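Local atomic coordinates of BH0493 protein (Bacillus halodurans C-125, PDB entry 2QEE), a protein that binds zinc and is probably a metal-dependent hydrolase of the amidohydrolase superfamily, its exact substrate not being established here. Residues W81-F85 and I86-P90; T111-L114 and Q115-R118; P233-N237 and R238-I242; G285-H288 and L289-Y293. One frame throughout, in Å; residues are numbered along the deposited sequence.

Contact 1: residues W81-F85 and I86-P90; sequences WEELF and IKRSP
Glu83 has its CG anti to the carbonyl carbon (chi1 -64°) and a second bend at chi2, and Arg88 shares that first torsion and also bends at chi2; the two side chains therefore run side by side in the same direction and bring carboxylate and guanidinium to within 8° of coplanar. Arg88 NH1 grips Glu83 twice: it meets OE1 at 2.8 Å, nearly in line with the C-O bond, and donates to the backbone O of Glu83 at 2.9 Å on a lone pair. Water 1 adds a link from Glu83 OE1 to Arg88 NH2. The lysine is a looser member of this salt-bridge network, since Glu83 OE2 and Lys87 NZ are 3.8 Å apart, a long ion pair, while Lys87 CB lies over one face of the Arg88 guanidinium.

The backbone marks where helix 73-86 ends. A wider pi-type turn is seen in Ile86 N donating to Trp81 O at 3.2 Å and Lys87 N to Glu82 O at 2.9 Å, and Trp81 O also takes Phe85 N. On the apolar side Ile86 CG1 meets Trp81 CD1 at 3.9 Å, and Pro90 CB packs on Phe85 CD1 at 3.3 Å, the two side chains crossing at about a right angle. Trp391 of the second subunit packs on both Phe85 and Pro90, and Asp401 of that subunit bonds Ser89 OG.

Arg88 also makes a cation-pi contact with Trp60. The direct Arg88 bridge, the long Lys87 pair and a bond from Thr61 OG1 to OE2 together imply that the buried Glu83 carboxylate is probably kept ionised.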
loop_
_atom_site.group_PDB
_atom_site.type_symbol
_atom_site.label_atom_id
_atom_site.label_comp_id
_atom_site.label_asym_id
_atom_site.label_seq_id
_atom_site.Cartn_x
_atom_site.Cartn_y
_atom_site.Cartn_z
ATOM N N TRP C 81 31.410 4.560 7.379
ATOM C CA TRP C 81 31.280 4.698 8.823
ATOM C C TRP C 81 31.116 6.163 9.225
ATOM O O TRP C 81 30.177 6.547 9.931
ATOM C CB TRP C 81 32.493 4.073 9.543
ATOM C CG TRP C 81 32.346 4.023 11.012
ATOM C CD1 TRP C 81 32.988 4.805 11.928
ATOM C CD2 TRP C 81 31.556 3.088 11.769
ATOM N NE1 TRP C 81 32.652 4.432 13.203
ATOM C CE2 TRP C 81 31.786 3.366 13.140
ATOM C CE3 TRP C 81 30.718 2.029 11.421
ATOM C CZ2 TRP C 81 31.162 2.641 14.165
ATOM C CZ3 TRP C 81 30.093 1.300 12.435
ATOM C CH2 TRP C 81 30.299 1.628 13.790
ATOM N N GLU C 82 32.038 7.008 8.774
ATOM C CA GLU C 82 31.963 8.427 9.093
ATOM C C GLU C 82 30.654 9.089 8.597
ATOM O O GLU C 82 30.012 9.807 9.365
ATOM C CB GLU C 82 33.202 9.140 8.514
ATOM C CG GLU C 82 33.238 10.631 8.748
ATOM C CD GLU C 82 33.464 11.038 10.212
ATOM O OE1 GLU C 82 33.874 10.189 11.057
ATOM O OE2 GLU C 82 33.194 12.220 10.509
ATOM N N GLU C 83 30.249 8.810 7.356
ATOM C CA GLU C 83 29.148 9.552 6.736
ATOM C C GLU C 83 27.782 9.076 7.241
ATOM O O GLU C 83 26.889 9.884 7.378
ATOM C CB GLU C 83 29.158 9.379 5.217
ATOM C CG GLU C 83 30.449 9.997 4.539
ATOM C CD GLU C 83 30.313 11.500 4.265
ATOM O OE1 GLU C 83 29.297 12.109 4.634
ATOM O OE2 GLU C 83 31.229 12.088 3.619
ATOM N N LEU C 84 27.654 7.774 7.492
ATOM C CA LEU C 84 26.302 7.216 7.841
ATOM C C LEU C 84 26.138 6.867 9.317
ATOM O O LEU C 84 25.020 6.635 9.774
ATOM C CB LEU C 84 26.068 5.949 7.049
ATOM C CG LEU C 84 25.979 6.047 5.530
ATOM C CD1 LEU C 84 25.592 4.734 4.966
ATOM C CD2 LEU C 84 25.045 7.206 5.039
ATOM N N PHE C 85 27.231 6.770 10.062
ATOM C CA PHE C 85 27.128 6.473 11.481
ATOM C C PHE C 85 27.549 7.635 12.381
ATOM O O PHE C 85 26.999 7.810 13.492
ATOM C CB PHE C 85 27.941 5.212 11.849
ATOM C CG PHE C 85 27.475 3.957 11.173
ATOM C CD1 PHE C 85 26.871 2.957 11.932
ATOM C CD2 PHE C 85 27.662 3.756 9.793
ATOM C CE1 PHE C 85 26.393 1.772 11.341
ATOM C CE2 PHE C 85 27.240 2.594 9.179
ATOM C CZ PHE C 85 26.601 1.580 9.974
ATOM N N ILE C 86 28.608 8.361 11.983
ATOM C CA ILE C 86 29.116 9.438 12.838
ATOM C C ILE C 86 28.450 10.797 12.555
ATOM O O ILE C 86 28.012 11.482 13.473
ATOM C CB ILE C 86 30.715 9.523 12.746
ATOM C CG1 ILE C 86 31.350 8.169 13.065
ATOM C CG2 ILE C 86 31.276 10.596 13.642
ATOM C CD1 ILE C 86 30.885 7.556 14.456
ATOM N N LYS C 87 28.367 11.200 11.282
ATOM C CA LYS C 87 27.836 12.512 10.898
ATOM C C LYS C 87 26.308 12.556 10.859
ATOM O O LYS C 87 25.741 13.632 10.827
ATOM C CB LYS C 87 28.332 12.872 9.477
ATOM C CG LYS C 87 29.880 13.178 9.453
ATOM C CD LYS C 87 30.220 13.460 7.985
ATOM C CE LYS C 87 31.633 13.955 7.813
ATOM N NZ LYS C 87 31.713 14.605 6.446
ATOM N N ARG C 88 25.665 11.384 10.714
ATOM C CA ARG C 88 24.229 11.255 10.963
ATOM C C ARG C 88 23.999 9.969 11.775
ATOM O O ARG C 88 24.842 9.062 11.760
ATOM C CB ARG C 88 23.390 11.227 9.662
ATOM C CG ARG C 88 23.510 12.449 8.773
ATOM C CD ARG C 88 24.722 12.257 7.822
ATOM N NE ARG C 88 25.182 13.533 7.218
ATOM C CZ ARG C 88 26.254 13.586 6.405
ATOM N NH1 ARG C 88 26.952 12.478 6.167
ATOM N NH2 ARG C 88 26.629 14.752 5.857
ATOM N N SER C 89 22.892 9.898 12.515
ATOM C CA SER C 89 22.650 8.658 13.291
ATOM C C SER C 89 22.340 7.510 12.346
ATOM O O SER C 89 21.638 7.721 11.365
ATOM C CB SER C 89 21.502 8.843 14.312
ATOM O OG SER C 89 21.900 9.813 15.292
ATOM N N PRO C 90 22.880 6.287 12.608
ATOM C CA PRO C 90 22.719 5.136 11.748
ATOM C C PRO C 90 21.324 4.510 11.906
ATOM O O PRO C 90 21.232 3.322 12.230
ATOM C CB PRO C 90 23.785 4.165 12.243
ATOM C CG PRO C 90 24.040 4.481 13.662
ATOM C CD PRO C 90 23.816 6.003 13.726
HETATM O O HOH W 1 29.076 14.714 4.304
HETATM O O HOH W 2 33.497 11.939 5.357
HETATM O O HOH W 3 22.704 7.714 8.802
HETATM O O HOH W 4 25.711 9.869 14.903
#

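Contact 2: residues T111-L114 and Q115-R118; sequences TRDL and QVYR
Asp113 OD1 is gripped by Val116 N at 3.2 Å and by water 5 at 2.9 Å, and the same water accepts from Gln115 N. The amide of Val116 comes from above the carboxylate plane, 70° out of it, although its N-H points well at the oxygen (163°). Asp113 carries its CG opposite the backbone N (chi1 -166°), which swings the carboxylate back over the first turn. Its backbone O takes Tyr117 N at 3.0 Å and sits 3.2 Å above the centre of the Tyr117 ring, so that one face of the ring is laid across this peptide.

Asp113 is thus the N-cap of helix 114-122, and the cap is preceded by an ST turn in which Thr111 OG1 accepts from Asp113 N. Tyr117 OH and Thr111 OG1 both bond to Asp108 O in the preceding loop. A valine in place of Tyr117 would probably leave the Asp113 peptide without its ring cover and Asp108 O without the phenolic partner.

Further along, Leu114 CD2 lies over one face of the Arg118 guanidinium, 3.5 Å from NH2. Salt bridges to Asp45 and Asp78 place the arginine against helices 44-48 and 73-86, while Arg112 reaches away to Glu397 and Glu392 O of the second subunit.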
loop_
_atom_site.group_PDB
_atom_site.type_symbol
_atom_site.label_atom_id
_atom_site.label_comp_id
_atom_site.label_asym_id
_atom_site.label_seq_id
_atom_site.Cartn_x
_atom_site.Cartn_y
_atom_site.Cartn_z
ATOM N N THR C 111 31.304 1.922 21.733
ATOM C CA THR C 111 32.609 2.559 21.688
ATOM C C THR C 111 32.835 3.248 20.350
ATOM O O THR C 111 33.678 4.167 20.228
ATOM C CB THR C 111 33.746 1.540 21.864
ATOM O OG1 THR C 111 33.675 0.573 20.811
ATOM C CG2 THR C 111 33.679 0.862 23.243
ATOM N N ARG C 112 32.118 2.767 19.330
ATOM C CA ARG C 112 32.304 3.172 17.926
ATOM C C ARG C 112 33.722 2.930 17.428
ATOM O O ARG C 112 34.194 3.650 16.555
ATOM C CB ARG C 112 31.937 4.629 17.704
ATOM C CG ARG C 112 30.592 5.014 18.339
ATOM C CD ARG C 112 30.202 6.453 18.059
ATOM N NE ARG C 112 28.867 6.704 18.581
ATOM C CZ ARG C 112 28.198 7.838 18.400
ATOM N NH1 ARG C 112 28.765 8.863 17.727
ATOM N NH2 ARG C 112 26.961 7.945 18.909
ATOM N N ASP C 113 34.368 1.913 17.980
ATOM C CA ASP C 113 35.807 1.688 17.714
ATOM C C ASP C 113 36.003 0.699 16.581
ATOM O O ASP C 113 36.197 -0.483 16.801
ATOM C CB ASP C 113 36.480 1.223 19.006
ATOM C CG ASP C 113 38.003 1.292 18.939
ATOM O OD1 ASP C 113 38.567 1.379 17.832
ATOM O OD2 ASP C 113 38.615 1.225 20.021
ATOM N N LEU C 114 35.972 1.208 15.350
ATOM C CA LEU C 114 36.049 0.394 14.160
ATOM C C LEU C 114 37.395 -0.377 14.099
ATOM O O LEU C 114 37.435 -1.519 13.640
ATOM C CB LEU C 114 35.803 1.263 12.923
ATOM C CG LEU C 114 35.718 0.652 11.543
ATOM C CD1 LEU C 114 34.657 -0.445 11.417
ATOM C CD2 LEU C 114 35.515 1.760 10.462
ATOM N N GLN C 115 38.475 0.250 14.572
ATOM C CA GLN C 115 39.755 -0.461 14.585
ATOM C C GLN C 115 39.707 -1.664 15.514
ATOM O O GLN C 115 40.201 -2.736 15.135
ATOM C CB GLN C 115 40.943 0.460 14.902
ATOM C CG GLN C 115 41.366 1.331 13.725
ATOM C CD GLN C 115 41.562 0.560 12.400
ATOM O OE1 GLN C 115 40.856 0.811 11.436
ATOM N NE2 GLN C 115 42.526 -0.376 12.360
ATOM N N VAL C 116 39.075 -1.535 16.668
ATOM C CA VAL C 116 38.872 -2.709 17.545
ATOM C C VAL C 116 37.973 -3.780 16.910
ATOM O O VAL C 116 38.258 -4.974 17.014
ATOM C CB VAL C 116 38.454 -2.284 18.957
ATOM C CG1 VAL C 116 37.919 -3.456 19.788
ATOM C CG2 VAL C 116 39.667 -1.606 19.669
ATOM N N TYR C 117 36.940 -3.353 16.152
ATOM C CA TYR C 117 36.078 -4.329 15.486
ATOM C C TYR C 117 36.852 -5.154 14.455
ATOM O O TYR C 117 36.713 -6.384 14.370
ATOM C CB TYR C 117 34.808 -3.658 14.852
ATOM C CG TYR C 117 34.010 -2.703 15.749
ATOM C CD1 TYR C 117 33.949 -2.872 17.149
ATOM C CD2 TYR C 117 33.274 -1.624 15.171
ATOM C CE1 TYR C 117 33.210 -1.978 17.953
ATOM C CE2 TYR C 117 32.559 -0.747 15.940
ATOM C CZ TYR C 117 32.516 -0.932 17.340
ATOM O OH TYR C 117 31.841 -0.051 18.143
ATOM N N ARG C 118 37.704 -4.482 13.700
ATOM C CA ARG C 118 38.463 -5.134 12.667
ATOM C C ARG C 118 39.381 -6.181 13.277
ATOM O O ARG C 118 39.546 -7.258 12.697
ATOM C CB ARG C 118 39.261 -4.111 11.865
ATOM C CG ARG C 118 38.409 -3.291 10.896
ATOM C CD ARG C 118 39.132 -2.046 10.370
ATOM N NE ARG C 118 38.330 -1.454 9.280
ATOM C CZ ARG C 118 38.278 -0.155 8.983
ATOM N NH1 ARG C 118 39.020 0.731 9.644
ATOM N NH2 ARG C 118 37.495 0.246 7.979
HETATM O O HOH W 5 38.559 2.962 15.433
#

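Contact 3: residues P233-N237 and R238-I242; sequences PEESN and RGRII
The Arg240 guanidinium lies flat over the Ser236 peptide, whose O is 3.4 Å above the centre of the group, and presents its edge to two acceptors. Glu235 crosses Arg240 at about a right angle, the carboxylate turned 41° against the guanidinium, and its OE1 forms a weak salt bridge to NH1 at 3.3 Å. Asn237 OD1 meets NH2 at 3.3 Å, with amide and guanidinium planes 76° apart, and the donor lies above the carbonyl plane. Water 9 joins Arg240 NE to the same OD1. A leucine in place of Arg240 would probably leave Glu235 without this ionic mate and uncover the Ser236 peptide.

Ser236 is the N-cap of helix 237-253. Its OG, set between the backbone N and the carbonyl carbon, accepts from Gly239 N at 3.0 Å and donates to Glu234 OE1 at 2.6 Å. Gly239 CA makes a CH···O contact to Glu234 O at 3.3 Å, which any side chain there would strike.

Glu234 and Arg238 cross obliquely, their planes 31° apart. With OE1 4.1 Å from NH1 they can attract, but no N-H points at the oxygen and waters 6 and 7 carry the hydrogen bonding. Arg238 NH2 is held by Asn178, and Asn237 ND2 by Glu181. Ser236 OG, its proton spent on Glu234 OE1, meets Gly239 N as acceptor, so Glu234 probably fixes the cap from the second shell.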
loop_
_atom_site.group_PDB
_atom_site.type_symbol
_atom_site.label_atom_id
_atom_site.label_comp_id
_atom_site.label_asym_id
_atom_site.label_seq_id
_atom_site.Cartn_x
_atom_site.Cartn_y
_atom_site.Cartn_z
ATOM N N PRO C 233 3.423 -16.552 -21.934
ATOM C CA PRO C 233 4.384 -16.916 -22.994
ATOM C C PRO C 233 4.985 -15.666 -23.635
ATOM O O PRO C 233 4.403 -14.576 -23.576
ATOM C CB PRO C 233 3.536 -17.660 -24.034
ATOM C CG PRO C 233 2.253 -18.043 -23.333
ATOM C CD PRO C 233 2.076 -17.090 -22.164
ATOM N N GLU C 234 6.145 -15.837 -24.254
ATOM C CA GLU C 234 6.700 -14.731 -25.003
ATOM C C GLU C 234 7.557 -15.349 -26.121
ATOM O O GLU C 234 8.309 -16.314 -25.895
ATOM C CB GLU C 234 7.579 -13.928 -24.062
ATOM C CG GLU C 234 8.261 -12.715 -24.706
ATOM C CD GLU C 234 9.041 -11.932 -23.681
ATOM O OE1 GLU C 234 10.137 -12.367 -23.234
ATOM O OE2 GLU C 234 8.528 -10.848 -23.326
ATOM N N GLU C 235 7.454 -14.756 -27.310
ATOM C CA GLU C 235 8.389 -15.076 -28.380
ATOM C C GLU C 235 9.691 -14.293 -28.209
ATOM O O GLU C 235 9.831 -13.156 -28.694
ATOM C CB GLU C 235 7.726 -14.812 -29.744
ATOM C CG GLU C 235 6.651 -15.903 -30.111
ATOM C CD GLU C 235 7.208 -17.338 -30.075
ATOM O OE1 GLU C 235 8.325 -17.598 -30.595
ATOM O OE2 GLU C 235 6.540 -18.223 -29.477
ATOM N N SER C 236 10.634 -14.891 -27.477
ATOM C CA SER C 236 11.918 -14.286 -27.182
ATOM C C SER C 236 12.856 -15.434 -26.803
ATOM O O SER C 236 12.397 -16.532 -26.574
ATOM C CB SER C 236 11.793 -13.342 -25.978
ATOM O OG SER C 236 11.388 -14.098 -24.801
ATOM N N ASN C 237 14.148 -15.210 -26.736
ATOM C CA ASN C 237 15.004 -16.295 -26.234
ATOM C C ASN C 237 14.561 -16.768 -24.840
ATOM O O ASN C 237 14.581 -17.942 -24.554
ATOM C CB ASN C 237 16.443 -15.844 -26.144
ATOM C CG ASN C 237 17.036 -15.512 -27.522
ATOM O OD1 ASN C 237 16.659 -16.109 -28.504
ATOM N ND2 ASN C 237 17.934 -14.556 -27.565
ATOM N N ARG C 238 14.117 -15.842 -23.994
ATOM C CA ARG C 238 13.742 -16.247 -22.603
ATOM C C ARG C 238 12.518 -17.131 -22.590
ATOM O O ARG C 238 12.487 -18.159 -21.888
ATOM C CB ARG C 238 13.561 -14.994 -21.710
ATOM C CG ARG C 238 13.179 -15.413 -20.253
ATOM C CD ARG C 238 13.396 -14.208 -19.315
ATOM N NE ARG C 238 12.447 -13.146 -19.640
ATOM C CZ ARG C 238 12.748 -11.860 -19.512
ATOM N NH1 ARG C 238 11.852 -10.931 -19.829
ATOM N NH2 ARG C 238 13.973 -11.503 -19.082
ATOM N N GLY C 239 11.507 -16.711 -23.351
ATOM C CA GLY C 239 10.195 -17.376 -23.417
ATOM C C GLY C 239 10.436 -18.752 -24.014
ATOM O O GLY C 239 9.819 -19.744 -23.584
ATOM N N ARG C 240 11.317 -18.829 -25.017
ATOM C CA ARG C 240 11.571 -20.146 -25.657
ATOM C C ARG C 240 12.352 -21.103 -24.776
ATOM O O ARG C 240 12.002 -22.310 -24.704
ATOM C CB ARG C 240 12.231 -20.025 -27.032
ATOM C CG ARG C 240 11.283 -19.407 -28.022
ATOM C CD ARG C 240 11.834 -19.411 -29.456
ATOM N NE ARG C 240 12.899 -18.434 -29.554
ATOM C CZ ARG C 240 12.737 -17.185 -29.997
ATOM N NH1 ARG C 240 11.558 -16.740 -30.434
ATOM N NH2 ARG C 240 13.777 -16.383 -29.992
ATOM N N ILE C 241 13.388 -20.587 -24.111
ATOM C CA ILE C 241 14.199 -21.393 -23.204
ATOM C C ILE C 241 13.334 -21.910 -22.038
ATOM O O ILE C 241 13.371 -23.095 -21.703
ATOM C CB ILE C 241 15.408 -20.653 -22.694
ATOM C CG1 ILE C 241 16.392 -20.339 -23.861
ATOM C CG2 ILE C 241 16.128 -21.498 -21.608
ATOM C CD1 ILE C 241 17.552 -19.347 -23.464
ATOM N N ILE C 242 12.487 -21.032 -21.461
ATOM C CA ILE C 242 11.621 -21.480 -20.362
ATOM C C ILE C 242 10.641 -22.553 -20.820
ATOM O O ILE C 242 10.545 -23.643 -20.196
ATOM C CB ILE C 242 10.859 -20.290 -19.692
ATOM C CG1 ILE C 242 11.874 -19.327 -19.093
ATOM C CG2 ILE C 242 9.780 -20.815 -18.677
ATOM C CD1 ILE C 242 11.231 -18.030 -18.455
HETATM O O HOH W 6 9.948 -13.605 -20.814
HETATM O O HOH W 7 9.250 -10.448 -20.785
HETATM O O HOH W 8 6.914 -18.722 -24.386
HETATM O O HOH W 9 15.230 -19.050 -28.315
#

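Contact 4: residues G285-H288 and L289-Y293; sequences GVEH and LLREY
Val286 CG1 and Leu290 CD1 touch at 3.9 Å on the packed side, where the two side chains run alongside each other. Leu289 and Leu290 continue this face onto Phe298 of strand 298-302, while Val286 meets Ile261 and Leu289 meets Met259 of strand 257-264. Regular i to i+4 bonds hold the turns, such as Leu290 N donating to Val286 O at 2.9 Å.

Helix 284-292 therefore packs with its apolar side on the parallel strands 257-264 and 298-302, as an outer helix of an alpha/beta barrel of the amidohydrolase type would, and Tyr293 is the first residue to leave it.

The Glu287 end is polar yet covered: Arg291 NH1 meets Glu287 OE2 at 2.8 Å on its anti lone pair, carboxylate and guanidinium 81° apart, and on the third subunit Lys264 pairs with Glu287 OE1 and Val267 O takes Arg291 NH1. Nearer solvent is exposed Glu292, whose OE2 accepts from Arg291 NE at 3.0 Å. With chi1 at -53° it carries CG over the His288 ring, 3.5 Å from the centroid, a CH-pi contact. At the ring edge the partner is water 10, in plane 2.6 Å from His288 NE2 and only weakly meeting Tyr293 OH.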
loop_
_atom_site.group_PDB
_atom_site.type_symbol
_atom_site.label_atom_id
_atom_site.label_comp_id
_atom_site.label_asym_id
_atom_site.label_seq_id
_atom_site.Cartn_x
_atom_site.Cartn_y
_atom_site.Cartn_z
ATOM N N GLY C 285 1.888 -13.374 -16.437
ATOM C CA GLY C 285 2.838 -14.438 -16.851
ATOM C C GLY C 285 2.898 -15.484 -15.770
ATOM O O GLY C 285 3.043 -16.698 -16.053
ATOM N N VAL C 286 2.919 -15.012 -14.522
ATOM C CA VAL C 286 3.000 -15.933 -13.359
ATOM C C VAL C 286 1.724 -16.772 -13.292
ATOM O O VAL C 286 1.787 -17.996 -13.093
ATOM C CB VAL C 286 3.196 -15.195 -12.002
ATOM C CG1 VAL C 286 3.329 -16.229 -10.880
ATOM C CG2 VAL C 286 4.428 -14.234 -12.081
ATOM N N GLU C 287 0.573 -16.110 -13.445
ATOM C CA GLU C 287 -0.722 -16.777 -13.517
ATOM C C GLU C 287 -0.739 -17.872 -14.590
ATOM O O GLU C 287 -1.151 -19.024 -14.343
ATOM C CB GLU C 287 -1.809 -15.715 -13.797
ATOM C CG GLU C 287 -3.208 -16.306 -13.789
ATOM C CD GLU C 287 -4.205 -15.412 -14.499
ATOM O OE1 GLU C 287 -4.119 -14.175 -14.322
ATOM O OE2 GLU C 287 -5.096 -15.933 -15.197
ATOM N N HIS C 288 -0.297 -17.507 -15.781
ATOM C CA HIS C 288 -0.247 -18.473 -16.885
ATOM C C HIS C 288 0.638 -19.688 -16.563
ATOM O O HIS C 288 0.235 -20.860 -16.746
ATOM C CB HIS C 288 0.245 -17.749 -18.155
ATOM C CG HIS C 288 0.376 -18.663 -19.325
ATOM N ND1 HIS C 288 -0.574 -18.728 -20.328
ATOM C CD2 HIS C 288 1.304 -19.613 -19.614
ATOM C CE1 HIS C 288 -0.224 -19.672 -21.188
ATOM N NE2 HIS C 288 0.925 -20.195 -20.801
ATOM N N LEU C 289 1.833 -19.419 -16.057
ATOM C CA LEU C 289 2.775 -20.472 -15.701
ATOM C C LEU C 289 2.123 -21.415 -14.698
ATOM O O LEU C 289 2.151 -22.622 -14.890
ATOM C CB LEU C 289 4.062 -19.862 -15.156
ATOM C CG LEU C 289 5.046 -19.332 -16.232
ATOM C CD1 LEU C 289 6.164 -18.477 -15.617
ATOM C CD2 LEU C 289 5.664 -20.539 -17.012
ATOM N N LEU C 290 1.512 -20.869 -13.651
ATOM C CA LEU C 290 0.924 -21.732 -12.630
ATOM C C LEU C 290 -0.238 -22.600 -13.127
ATOM O O LEU C 290 -0.372 -23.786 -12.755
ATOM C CB LEU C 290 0.430 -20.873 -11.478
ATOM C CG LEU C 290 1.577 -20.214 -10.708
ATOM C CD1 LEU C 290 0.926 -19.111 -9.829
ATOM C CD2 LEU C 290 2.338 -21.258 -9.763
ATOM N N ARG C 291 -1.103 -21.990 -13.932
ATOM C CA ARG C 291 -2.259 -22.685 -14.457
ATOM C C ARG C 291 -1.867 -23.748 -15.479
ATOM O O ARG C 291 -2.347 -24.887 -15.416
ATOM C CB ARG C 291 -3.219 -21.696 -15.096
ATOM C CG ARG C 291 -4.429 -22.352 -15.815
ATOM C CD ARG C 291 -5.428 -21.332 -16.266
ATOM N NE ARG C 291 -4.798 -20.314 -17.107
ATOM C CZ ARG C 291 -4.645 -19.047 -16.705
ATOM N NH1 ARG C 291 -5.146 -18.683 -15.521
ATOM N NH2 ARG C 291 -4.013 -18.153 -17.483
ATOM N N GLU C 292 -1.023 -23.338 -16.416
ATOM C CA GLU C 292 -0.661 -24.163 -17.573
ATOM C C GLU C 292 0.408 -25.223 -17.319
ATOM O O GLU C 292 0.546 -26.146 -18.155
ATOM C CB GLU C 292 -0.253 -23.286 -18.782
ATOM C CG GLU C 292 -1.268 -22.231 -19.145
ATOM C CD GLU C 292 -2.658 -22.771 -19.495
ATOM O OE1 GLU C 292 -2.777 -23.938 -19.917
ATOM O OE2 GLU C 292 -3.657 -22.030 -19.330
ATOM N N TYR C 293 1.147 -25.112 -16.198
ATOM C CA TYR C 293 2.181 -26.066 -15.835
ATOM C C TYR C 293 1.920 -26.631 -14.415
ATOM O O TYR C 293 2.698 -26.373 -13.485
ATOM C CB TYR C 293 3.557 -25.414 -15.961
ATOM C CG TYR C 293 3.852 -25.077 -17.395
ATOM C CD1 TYR C 293 4.457 -26.024 -18.243
ATOM C CD2 TYR C 293 3.469 -23.832 -17.930
ATOM C CE1 TYR C 293 4.693 -25.706 -19.608
ATOM C CE2 TYR C 293 3.697 -23.508 -19.290
ATOM C CZ TYR C 293 4.295 -24.482 -20.109
ATOM O OH TYR C 293 4.527 -24.155 -21.433
HETATM O O HOH W 10 2.092 -22.007 -22.320
#

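From the N terminus the four contacts follow in series, none nesting or crossing, each local to one continuous stretch. Contact 1 ends helix 73-86, and contact 2 starts helix 114-122 at an N-cap after helix 93-104 intervenes; they touch where Trp81 CB packs on Leu114 CD2 at 3.9 Å and Ile86 CD1 on Arg112 CD at 3.8 Å. Contact 3 opens helix 237-253 at an N-cap after strand 222-226, and contact 4 runs within helix 284-292 to its C-terminal end, before strand 298-302. These two also meet, Pro233 CG lying 3.6 Å from His288 NE2. The pairs sit on opposite sides of the chain's centre, with centres of contacts 1 and 3 about 46 Å apart. Contacts 1 and 2 face the second subunit, contact 4 the third.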